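Local coordinates for clavulanic acid biosynthesis oligopeptide binding protein 2 (PDB 2WOL) that probably binds peptides as a family 5 extracellular solute-binding protein associated with clavulanic acid biosynthesis in Streptomyces clavuligerus, at residues R50-V54 with W55-L59; A328-K331 with I332-Q335; I494-T497 with L498-D502. All blocks are in the same frame, centred on the assembly; numbering follows the deposited sequence.

Contact 1 (R50-V54 with W55-L59); sequences RTYYV and WVWLL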
# COMPACT_ATOMS: atom_id res chain seq x y z
N ARG A 50 -14.34 -3.64 2.26
CA ARG A 50 -14.47 -2.25 2.71
C ARG A 50 -13.28 -1.74 3.51
O ARG A 50 -13.35 -0.67 4.13
CB ARG A 50 -15.76 -2.08 3.51
CG ARG A 50 -17.02 -2.43 2.73
CD ARG A 50 -18.26 -2.19 3.56
NE ARG A 50 -18.47 -0.76 3.82
CZ ARG A 50 -19.44 -0.27 4.58
NH1 ARG A 50 -20.31 -1.09 5.18
NH2 ARG A 50 -19.55 1.04 4.76
N THR A 51 -12.18 -2.49 3.47
CA THR A 51 -10.96 -2.08 4.15
C THR A 51 -9.90 -1.52 3.19
O THR A 51 -9.68 -2.05 2.10
CB THR A 51 -10.35 -3.21 5.01
OG1 THR A 51 -9.14 -2.73 5.60
CG2 THR A 51 -10.05 -4.46 4.17
N TYR A 52 -9.27 -0.43 3.63
CA TYR A 52 -8.18 0.19 2.89
C TYR A 52 -6.96 0.40 3.80
O TYR A 52 -6.11 1.26 3.51
CB TYR A 52 -8.61 1.54 2.28
CG TYR A 52 -8.27 1.67 0.81
CD1 TYR A 52 -9.26 1.99 -0.13
CD2 TYR A 52 -6.97 1.44 0.34
CE1 TYR A 52 -8.95 2.09 -1.48
CE2 TYR A 52 -6.66 1.53 -1.01
CZ TYR A 52 -7.66 1.86 -1.92
OH TYR A 52 -7.37 1.96 -3.26
N TYR A 53 -6.89 -0.36 4.89
CA TYR A 53 -5.71 -0.36 5.77
C TYR A 53 -4.80 -1.50 5.37
O TYR A 53 -5.23 -2.66 5.30
CB TYR A 53 -6.10 -0.56 7.24
CG TYR A 53 -6.74 0.61 7.96
CD1 TYR A 53 -6.87 1.87 7.37
CD2 TYR A 53 -7.19 0.45 9.27
CE1 TYR A 53 -7.46 2.93 8.07
CE2 TYR A 53 -7.77 1.50 9.97
CZ TYR A 53 -7.90 2.73 9.37
OH TYR A 53 -8.48 3.76 10.08
N VAL A 54 -3.52 -1.19 5.14
CA VAL A 54 -2.54 -2.21 4.77
C VAL A 54 -2.50 -3.33 5.82
O VAL A 54 -2.46 -4.51 5.46
CB VAL A 54 -1.12 -1.62 4.55
CG1 VAL A 54 -0.13 -2.73 4.19
CG2 VAL A 54 -1.15 -0.57 3.44
N TRP A 55 -2.54 -2.96 7.10
CA TRP A 55 -2.46 -3.94 8.17
C TRP A 55 -3.72 -4.80 8.30
O TRP A 55 -3.67 -5.91 8.83
CB TRP A 55 -2.06 -3.29 9.50
CG TRP A 55 -3.05 -2.32 10.10
CD1 TRP A 55 -3.08 -0.97 9.91
CD2 TRP A 55 -4.10 -2.62 11.02
NE1 TRP A 55 -4.10 -0.41 10.64
CE2 TRP A 55 -4.74 -1.40 11.34
CE3 TRP A 55 -4.56 -3.81 11.62
CZ2 TRP A 55 -5.82 -1.33 12.23
CZ3 TRP A 55 -5.64 -3.73 12.50
CH2 TRP A 55 -6.26 -2.51 12.80
N VAL A 56 -4.85 -4.29 7.82
CA VAL A 56 -6.07 -5.10 7.78
C VAL A 56 -6.03 -6.04 6.57
O VAL A 56 -6.50 -7.17 6.66
CB VAL A 56 -7.35 -4.24 7.82
CG1 VAL A 56 -8.60 -5.13 7.79
CG2 VAL A 56 -7.38 -3.37 9.08
N TRP A 57 -5.46 -5.58 5.45
CA TRP A 57 -5.20 -6.50 4.33
C TRP A 57 -4.32 -7.65 4.81
O TRP A 57 -4.54 -8.81 4.45
CB TRP A 57 -4.52 -5.79 3.16
CG TRP A 57 -5.33 -4.67 2.56
CD1 TRP A 57 -6.67 -4.46 2.68
CD2 TRP A 57 -4.83 -3.61 1.73
NE1 TRP A 57 -7.04 -3.34 1.99
CE2 TRP A 57 -5.93 -2.79 1.39
CE3 TRP A 57 -3.56 -3.26 1.24
CZ2 TRP A 57 -5.81 -1.65 0.59
CZ3 TRP A 57 -3.43 -2.12 0.43
CH2 TRP A 57 -4.56 -1.33 0.12
N LEU A 58 -3.33 -7.32 5.62
CA LEU A 58 -2.43 -8.30 6.21
C LEU A 58 -3.19 -9.27 7.12
O LEU A 58 -3.00 -10.49 7.05
CB LEU A 58 -1.34 -7.56 6.99
CG LEU A 58 -0.16 -8.33 7.59
CD1 LEU A 58 0.77 -8.81 6.48
CD2 LEU A 58 0.56 -7.40 8.55
N LEU A 59 -4.07 -8.73 7.97
CA LEU A 59 -4.91 -9.53 8.84
C LEU A 59 -5.88 -10.42 8.06
O LEU A 59 -6.21 -11.53 8.48
CB LEU A 59 -5.69 -8.63 9.80
CG LEU A 59 -6.60 -9.27 10.84
CD1 LEU A 59 -5.78 -10.03 11.89
CD2 LEU A 59 -7.45 -8.20 11.49
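Trp57 folds back over the loop that leads into its own helix, and its indole has a larger part in the contact than any other side chain. NE1 of Trp57 donates to the backbone O of Thr51 at 2.9 Å, nearly straight and in the plane of the indole, although it reaches that carbonyl from above the carbonyl's own plane. The bond pins the rotation of the indole. Tyr53 is the N-cap residue, and its O receives Trp57 N at 2.9 Å and, weakly, Val56 N; Val54 O then takes Leu58 N. The same Tyr53 O lies over one face of the Trp57 ring, with Val54 CA over that face too.

Tyr52 runs alongside Trp57, its CD2 3.3 Å from CZ2, with the two rings inclined at 48°, neither stacked nor T-shaped. Tyr53 and Trp55 point the same way with planes 30° apart but slid past each other, so there is little overlap; instead Tyr53 CB makes a CH-pi contact over the five-membered ring of Trp55, 4.2 Å from its centroid. Trp55 CG sits between its backbone N and carbonyl carbon (chi1 66°), which turns the indole back beside Tyr53.

Aliphatic groups fill in the rest. Val56 CG2 meets Tyr53 CB at 3.6 Å and lies at the edge of the tyrosine ring, while Val56 CB packs 3.2 Å from Thr51 OG1, a hydroxyl bonded to Asp44.

A glycerol, probably from the crystallisation liquor though such molecules often mark pockets, lies about 4 Å from the Trp57 side chain. Tyr52 OH hydrogen-bonds Asp456, in the loop after strand 448-453, which Trp57 also touches. The loop joins strand 34-39 to helix 54-63, whose Leu59 rests on strand 225-230 while Val54 and Leu58 touch Leu550 of strand 550-551.

Contact 2 (A328-K331 with I332-Q335); sequences AADK and ILLQ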
# COMPACT_ATOMS: atom_id res chain seq x y z
N ALA A 328 16.92 23.26 -6.08
CA ALA A 328 17.12 23.98 -4.81
C ALA A 328 16.70 23.18 -3.57
O ALA A 328 16.77 23.69 -2.45
CB ALA A 328 16.41 25.33 -4.85
N ALA A 329 16.28 21.94 -3.77
CA ALA A 329 15.92 21.07 -2.66
C ALA A 329 17.17 20.64 -1.91
O ALA A 329 18.10 20.09 -2.51
CB ALA A 329 15.15 19.84 -3.18
N ASP A 330 17.21 20.92 -0.61
CA ASP A 330 18.28 20.42 0.23
C ASP A 330 17.87 19.03 0.70
O ASP A 330 17.14 18.89 1.68
CB ASP A 330 18.52 21.36 1.42
CG ASP A 330 19.69 20.94 2.30
OD1 ASP A 330 20.06 19.74 2.29
OD2 ASP A 330 20.24 21.81 3.01
N LYS A 331 18.34 18.01 -0.01
CA LYS A 331 17.89 16.63 0.22
C LYS A 331 18.29 16.11 1.60
O LYS A 331 17.60 15.28 2.19
CB LYS A 331 18.43 15.69 -0.86
CG LYS A 331 18.04 16.02 -2.32
CD LYS A 331 16.52 16.01 -2.59
CE LYS A 331 15.88 14.64 -2.35
NZ LYS A 331 16.34 13.58 -3.29
N ILE A 332 19.41 16.62 2.11
CA ILE A 332 19.91 16.25 3.44
C ILE A 332 19.00 16.83 4.51
O ILE A 332 18.56 16.12 5.42
CB ILE A 332 21.38 16.70 3.63
CG1 ILE A 332 22.29 16.08 2.55
CG2 ILE A 332 21.88 16.37 5.05
CD1 ILE A 332 22.28 14.55 2.48
N LEU A 333 18.71 18.13 4.40
CA LEU A 333 17.79 18.82 5.31
C LEU A 333 16.40 18.18 5.29
O LEU A 333 15.76 18.01 6.33
CB LEU A 333 17.70 20.31 4.95
CG LEU A 333 16.92 21.25 5.87
CD1 LEU A 333 17.68 21.49 7.17
CD2 LEU A 333 16.62 22.58 5.16
N LEU A 334 15.95 17.83 4.09
CA LEU A 334 14.63 17.24 3.91
C LEU A 334 14.55 15.84 4.53
O LEU A 334 13.55 15.48 5.14
CB LEU A 334 14.24 17.22 2.43
CG LEU A 334 13.86 18.60 1.88
CD1 LEU A 334 14.10 18.69 0.38
CD2 LEU A 334 12.41 18.93 2.21
N GLN A 335 15.63 15.07 4.39
CA GLN A 335 15.71 13.76 5.02
C GLN A 335 15.77 13.88 6.54
O GLN A 335 15.15 13.09 7.25
CB GLN A 335 16.92 12.99 4.50
CG GLN A 335 17.05 11.60 5.10
CD GLN A 335 18.10 10.77 4.42
OE1 GLN A 335 19.19 11.27 4.13
NE2 GLN A 335 17.79 9.51 4.15
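Asp330 and Leu333 meet in a helix N-cap, a local contact at the turn where the chain leaves helix 319-327 and enters helix 331-337. The carboxylate of Asp330 swings over the first turn, CG anti to the backbone N (chi1 -177°), and OD1 receives Leu333 N at 3.0 Å in a nearly straight bond (176°). The N-H comes from well above the carboxylate plane. OD1 also takes a weak second bond from Ile332 N, bent to 120°.

This is the classical aspartate N-cap: a side-chain oxygen serves an amide of the first turn, and its negative charge probably interacts favourably with the helix dipole. The other oxygen, OD2, forms a salt bridge with Arg372, so both ends of the carboxylate are fixed. Leu333 crosses the aspartate at about a right angle, its CB 3.4 Å from Asp330 CG.

Behind the cap the regular helix bonds begin, Leu334 N to Asp330 O at 2.9 Å and Gln335 N to Lys331 O at 3.0 Å. Leu334 CD1 touches Ala329 CB at 3.9 Å and lies 3.3 Å from Asp330 O, while the leucine also packs on Ala408 and Val409 of helix 401-414. Lys331 bends repeatedly along its chain and delivers NZ to the carbonyl of Thr348.

Contact 3 (I494-T497 with L498-D502); sequences IDET and LHTTD
Leu498, Thr497 and Glu496 carry the last turn of helix 488-499, where the chain breaks off into the loop before helix 503-520. The N-H of Leu498 donates to Ile494 O at 3.3 Å and has a weak second bond to Asp495 O. The leucine side chain folds back along the turn, CB 3.5 Å from Asp495 O and CG as far from Ile494 O, and beyond this contact it packs on Tyr461 and Phe180.

Thr497 adds a second donor to Ile494 O. Its OG1 lies between the backbone N and the carbonyl carbon (chi1 71°), from where it bonds that oxygen at 2.7 Å, in the carbonyl plane and on a lone pair. Thr497 O in turn receives Thr500 N from above its plane.

Glu496 works mainly through its carbonyl. His499 N and Thr500 OG1 approach this oxygen from opposite faces of the carbonyl plane, the hydroxyl at 2.6 Å. The imidazole of His499 also lies against it, Glu496 O standing 3.5 Å above the ring plane and over its centre. The glutamate carboxylate and the imidazole are near parallel, their planes 14° apart. A water bridges Glu496 and Thr500, giving one hydrogen to Glu496 OE2 at 2.9 Å and the other to Thr500 OG1 at 2.8 Å.

With the regular helix bonding running out, side-chain hydroxyls take over, with backbone bonds to the residue three back, as in a 3-10 turn (His499 N to Glu496 O, Thr500 N to Thr497 O). The Thr500 hydroxyl gives its proton to Glu496 O and accepts from the water, which together probably hold its rotation; Glu496 O, near the negative end of the helix dipole, is probably further stabilised by its two donors.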
# COMPACT_ATOMS: atom_id res chain seq x y z
N ILE A 494 1.84 3.75 -20.61
CA ILE A 494 1.18 2.95 -19.58
C ILE A 494 0.28 1.89 -20.22
O ILE A 494 0.35 0.71 -19.87
CB ILE A 494 0.41 3.84 -18.56
CG1 ILE A 494 1.39 4.67 -17.72
CG2 ILE A 494 -0.50 2.98 -17.66
CD1 ILE A 494 0.74 5.66 -16.78
N ASP A 495 -0.55 2.31 -21.18
CA ASP A 495 -1.41 1.38 -21.91
C ASP A 495 -0.58 0.27 -22.56
O ASP A 495 -0.97 -0.90 -22.52
CB ASP A 495 -2.25 2.12 -22.95
CG ASP A 495 -3.39 2.92 -22.33
OD1 ASP A 495 -3.69 2.72 -21.13
OD2 ASP A 495 -4.00 3.74 -23.06
N GLU A 496 0.56 0.63 -23.14
CA GLU A 496 1.42 -0.37 -23.78
C GLU A 496 1.93 -1.43 -22.81
O GLU A 496 1.93 -2.62 -23.12
CB GLU A 496 2.59 0.28 -24.54
CG GLU A 496 3.31 -0.70 -25.46
CD GLU A 496 4.38 -0.06 -26.32
OE1 GLU A 496 4.42 1.19 -26.42
OE2 GLU A 496 5.19 -0.82 -26.89
N THR A 497 2.36 -1.01 -21.61
CA THR A 497 2.83 -1.96 -20.60
C THR A 497 1.77 -3.00 -20.27
O THR A 497 2.08 -4.18 -20.09
CB THR A 497 3.28 -1.27 -19.28
OG1 THR A 497 2.14 -0.77 -18.57
CG2 THR A 497 4.27 -0.14 -19.53
N LEU A 498 0.51 -2.57 -20.23
CA LEU A 498 -0.60 -3.42 -19.80
C LEU A 498 -0.90 -4.60 -20.72
O LEU A 498 -1.48 -5.59 -20.28
CB LEU A 498 -1.86 -2.58 -19.55
CG LEU A 498 -1.79 -1.65 -18.33
CD1 LEU A 498 -3.00 -0.72 -18.29
CD2 LEU A 498 -1.66 -2.43 -17.02
N HIS A 499 -0.50 -4.49 -21.99
CA HIS A 499 -0.64 -5.61 -22.94
C HIS A 499 0.69 -6.25 -23.34
O HIS A 499 0.71 -7.18 -24.15
CB HIS A 499 -1.44 -5.19 -24.18
CG HIS A 499 -0.70 -4.27 -25.10
ND1 HIS A 499 -1.09 -2.96 -25.30
CD2 HIS A 499 0.39 -4.46 -25.88
CE1 HIS A 499 -0.26 -2.39 -26.16
NE2 HIS A 499 0.65 -3.28 -26.52
N THR A 500 1.79 -5.75 -22.78
CA THR A 500 3.11 -6.31 -23.07
C THR A 500 3.33 -7.55 -22.21
O THR A 500 3.35 -7.47 -20.98
CB THR A 500 4.24 -5.26 -22.85
OG1 THR A 500 4.01 -4.13 -23.71
CG2 THR A 500 5.61 -5.84 -23.17
N THR A 501 3.49 -8.69 -22.87
CA THR A 501 3.64 -9.98 -22.18
C THR A 501 5.04 -10.16 -21.61
O THR A 501 5.20 -10.69 -20.51
CB THR A 501 3.30 -11.18 -23.10
OG1 THR A 501 4.16 -11.16 -24.25
CG2 THR A 501 1.85 -11.12 -23.55
N ASP A 502 6.06 -9.72 -22.36
CA ASP A 502 7.46 -9.84 -21.95
C ASP A 502 7.76 -8.90 -20.77
O ASP A 502 7.68 -7.68 -20.91
CB ASP A 502 8.39 -9.53 -23.13
CG ASP A 502 9.87 -9.59 -22.76
OD1 ASP A 502 10.23 -10.25 -21.76
OD2 ASP A 502 10.69 -8.97 -23.47
O HOH W 1 5.04 -3.61 -26.22

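How the contacts relate
All three contacts are local, each at one end of a helix, and none touches another: nearest atoms are about 16 Å apart between contacts 1 and 3 and 21 to 22 Å in the other pairs. They share no helix. Contact 1 is the buried one, its centre about 9 Å from the centre of the chain, and relies on indole and phenol rings; the centres of contacts 2 and 3 lie about 25 and 22 Å from it, and these partly buried contacts rely more on polar groups. Contacts 1 and 2 both start a helix, but a carboxylate caps the second, whereas contact 3 ends one with hydroxyls and a water. Contact 2 borders the seven-stranded sheet through strands 346-347 and 523-534.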